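Local coordinates for protein ornithine decarboxylase (Entamoeba histolytica, PDB 4AIB) that probably catalyses the pyridoxal 5'-phosphate-dependent decarboxylation of L-ornithine to putrescine, the ornithine-dependent route into polyamine synthesis, as a homodimer, at residues G27-D32 and H379-L384. Sequence-based numbering, arbitrary orientation.
Sequences GFWIFD and HVIYTL
His379 starts the pairing with its backbone alone: its N bonds to Gly27 O, while its side chain, poorly ordered, leaves the backbone pointing away from the partner strand; a polar residue suits this exposed end. From here the two chains run in the same direction as neighbouring parallel strands. Val380 O accepts Trp29 N at 2.8 Å in the carbonyl plane. Val380, beta-branched and so at ease in an extended strand, sets CG1 above one face of the Tyr382 ring, toward its rim.

Ile381 pairs with Trp29 on the face they share with Phe31 and Thr383. Its CG1 reaches Trp29 CB at 3.8 Å, while CG2, anti to the backbone N, meets Phe31 CB, so both branches are used. Tyr382 holds two rungs of the ladder, its N bonding to Trp29 O and its O accepting Phe31 N, each at 2.8 Å. An aromatic suits this partly exposed place because its edge can meet the face of Phe28, in an offset edge-to-face pair with planes at 88° and centroids 5.5 Å apart. Phe28 chi1 (63°) brings its ring to the tyrosine and chi2 (89°) turns the face to it.

Thr383, beta-branched and polar on an exposed strand, places CG2 at the edge of the Phe31 ring. Leu384 closes the ladder through its N to Phe31 O; buried and apolar, it packs CD1 on Ile30 CG2. Asp32, a short acceptor, N-caps helix 33-46: OD1 bonds weakly to Gly35 N, and OD2 bonds to His268 NE2.

Strand 27-31 lies between 380-383 and antiparallel strand 267-281, so both chain ends, some 350 residues apart, build the beta domain that accompanies the alpha/beta barrel in this family. Phe11 of helix 6-16 packs on Ile30, Tyr382 and Leu384; on the other face Phe31 borders the barrel, meeting Leu64 and Leu67 of helix 62-70.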
loop_
_atom_site.group_PDB
_atom_site.type_symbol
_atom_site.label_atom_id
_atom_site.label_comp_id
_atom_site.label_asym_id
_atom_site.label_seq_id
_atom_site.Cartn_x
_atom_site.Cartn_y
_atom_site.Cartn_z
ATOM N N GLY A 27 -5.078 -5.804 -17.075
ATOM C CA GLY A 27 -6.515 -5.606 -16.904
ATOM C C GLY A 27 -6.972 -4.229 -17.342
ATOM O O GLY A 27 -6.162 -3.399 -17.762
ATOM N N PHE A 28 -8.278 -3.991 -17.250
ATOM C CA PHE A 28 -8.856 -2.683 -17.553
ATOM C C PHE A 28 -10.085 -2.381 -16.696
ATOM O O PHE A 28 -10.785 -3.296 -16.255
ATOM C CB PHE A 28 -9.177 -2.546 -19.051
ATOM C CG PHE A 28 -10.219 -3.510 -19.552
ATOM C CD1 PHE A 28 -11.571 -3.178 -19.518
ATOM C CD2 PHE A 28 -9.849 -4.743 -20.080
ATOM C CE1 PHE A 28 -12.532 -4.061 -19.984
ATOM C CE2 PHE A 28 -10.806 -5.629 -20.550
ATOM C CZ PHE A 28 -12.149 -5.287 -20.504
ATOM N N TRP A 29 -10.335 -1.094 -16.470
ATOM C CA TRP A 29 -11.465 -0.644 -15.661
ATOM C C TRP A 29 -12.640 -0.257 -16.511
ATOM O O TRP A 29 -12.473 0.272 -17.612
ATOM C CB TRP A 29 -11.054 0.539 -14.792
ATOM C CG TRP A 29 -9.999 0.213 -13.761
ATOM C CD1 TRP A 29 -8.618 0.348 -13.886
ATOM C CD2 TRP A 29 -10.208 -0.308 -12.403
ATOM N NE1 TRP A 29 -7.980 -0.044 -12.735
ATOM C CE2 TRP A 29 -8.872 -0.447 -11.806
ATOM C CE3 TRP A 29 -11.322 -0.659 -11.650
ATOM C CZ2 TRP A 29 -8.690 -0.920 -10.514
ATOM C CZ3 TRP A 29 -11.124 -1.135 -10.348
ATOM C CH2 TRP A 29 -9.840 -1.261 -9.796
ATOM N N ILE A 30 -13.845 -0.521 -16.009
ATOM C CA ILE A 30 -15.073 -0.065 -16.657
ATOM C C ILE A 30 -15.775 0.956 -15.764
ATOM O O ILE A 30 -16.173 0.642 -14.640
ATOM C CB ILE A 30 -16.028 -1.231 -17.011
ATOM C CG1 ILE A 30 -15.385 -2.156 -18.053
ATOM C CG2 ILE A 30 -17.359 -0.696 -17.530
ATOM C CD1 ILE A 30 -16.175 -3.418 -18.344
ATOM N N PHE A 31 -15.911 2.178 -16.273
ATOM C CA PHE A 31 -16.535 3.262 -15.523
ATOM C C PHE A 31 -18.055 3.248 -15.688
ATOM O O PHE A 31 -18.585 3.631 -16.735
ATOM C CB PHE A 31 -15.941 4.616 -15.935
ATOM C CG PHE A 31 -16.423 5.774 -15.104
ATOM C CD1 PHE A 31 -16.198 5.809 -13.732
ATOM C CD2 PHE A 31 -17.091 6.839 -15.698
ATOM C CE1 PHE A 31 -16.639 6.878 -12.966
ATOM C CE2 PHE A 31 -17.535 7.911 -14.938
ATOM C CZ PHE A 31 -17.308 7.930 -13.570
ATOM N N ASP A 32 -18.742 2.791 -14.644
ATOM C CA ASP A 32 -20.200 2.708 -14.634
ATOM C C ASP A 32 -20.792 4.049 -14.216
ATOM O O ASP A 32 -20.944 4.329 -13.024
ATOM C CB ASP A 32 -20.664 1.588 -13.693
ATOM C CG ASP A 32 -22.096 1.137 -13.962
ATOM O OD1 ASP A 32 -22.835 1.831 -14.694
ATOM O OD2 ASP A 32 -22.485 0.074 -13.434
ATOM N N HIS A 379 -4.251 -0.984 -17.354
ATOM C CA HIS A 379 -4.882 -0.089 -16.386
ATOM C C HIS A 379 -5.627 1.040 -17.053
ATOM O O HIS A 379 -5.761 2.133 -16.493
ATOM C CB HIS A 379 -3.849 0.439 -15.390
ATOM C CG HIS A 379 -2.701 1.181 -16.035
ATOM N ND1 HIS A 379 -1.629 0.550 -16.549
ATOM C CD2 HIS A 379 -2.486 2.545 -16.231
ATOM C CE1 HIS A 379 -0.772 1.460 -17.052
ATOM N NE2 HIS A 379 -1.298 2.680 -16.857
ATOM N N VAL A 380 -6.124 0.776 -18.262
ATOM C CA VAL A 380 -6.921 1.739 -19.023
ATOM C C VAL A 380 -8.358 1.726 -18.502
ATOM O O VAL A 380 -8.871 0.675 -18.114
ATOM C CB VAL A 380 -6.911 1.411 -20.538
ATOM C CG1 VAL A 380 -7.553 2.531 -21.347
ATOM C CG2 VAL A 380 -5.490 1.165 -21.027
ATOM N N ILE A 381 -8.999 2.894 -18.488
ATOM C CA ILE A 381 -10.385 3.017 -18.034
ATOM C C ILE A 381 -11.321 3.295 -19.214
ATOM O O ILE A 381 -11.194 4.316 -19.894
ATOM C CB ILE A 381 -10.546 4.114 -16.953
ATOM C CG1 ILE A 381 -9.548 3.896 -15.807
ATOM C CG2 ILE A 381 -11.976 4.145 -16.425
ATOM C CD1 ILE A 381 -9.293 5.122 -14.954
ATOM N N TYR A 382 -12.251 2.372 -19.449
ATOM C CA TYR A 382 -13.249 2.511 -20.510
ATOM C C TYR A 382 -14.618 2.837 -19.915
ATOM O O TYR A 382 -15.079 2.161 -18.994
ATOM C CB TYR A 382 -13.340 1.231 -21.347
ATOM C CG TYR A 382 -12.046 0.816 -22.016
ATOM C CD1 TYR A 382 -11.710 1.290 -23.284
ATOM C CD2 TYR A 382 -11.163 -0.061 -21.386
ATOM C CE1 TYR A 382 -10.527 0.909 -23.900
ATOM C CE2 TYR A 382 -9.978 -0.446 -21.994
ATOM C CZ TYR A 382 -9.664 0.040 -23.249
ATOM O OH TYR A 382 -8.489 -0.343 -23.854
ATOM N N THR A 383 -15.263 3.874 -20.441
ATOM C CA THR A 383 -16.582 4.281 -19.962
ATOM C C THR A 383 -17.665 3.365 -20.529
ATOM O O THR A 383 -17.692 3.088 -21.731
ATOM C CB THR A 383 -16.884 5.757 -20.308
ATOM O OG1 THR A 383 -15.781 6.579 -19.909
ATOM C CG2 THR A 383 -18.144 6.239 -19.594
ATOM N N LEU A 384 -18.543 2.892 -19.646
ATOM C CA LEU A 384 -19.663 2.033 -20.021
ATOM C C LEU A 384 -20.687 2.803 -20.859
ATOM O O LEU A 384 -21.073 3.919 -20.491
ATOM C CB LEU A 384 -20.325 1.450 -18.766
ATOM C CG LEU A 384 -21.403 0.369 -18.907
ATOM C CD1 LEU A 384 -20.796 -0.986 -19.239
ATOM C CD2 LEU A 384 -22.229 0.277 -17.633
#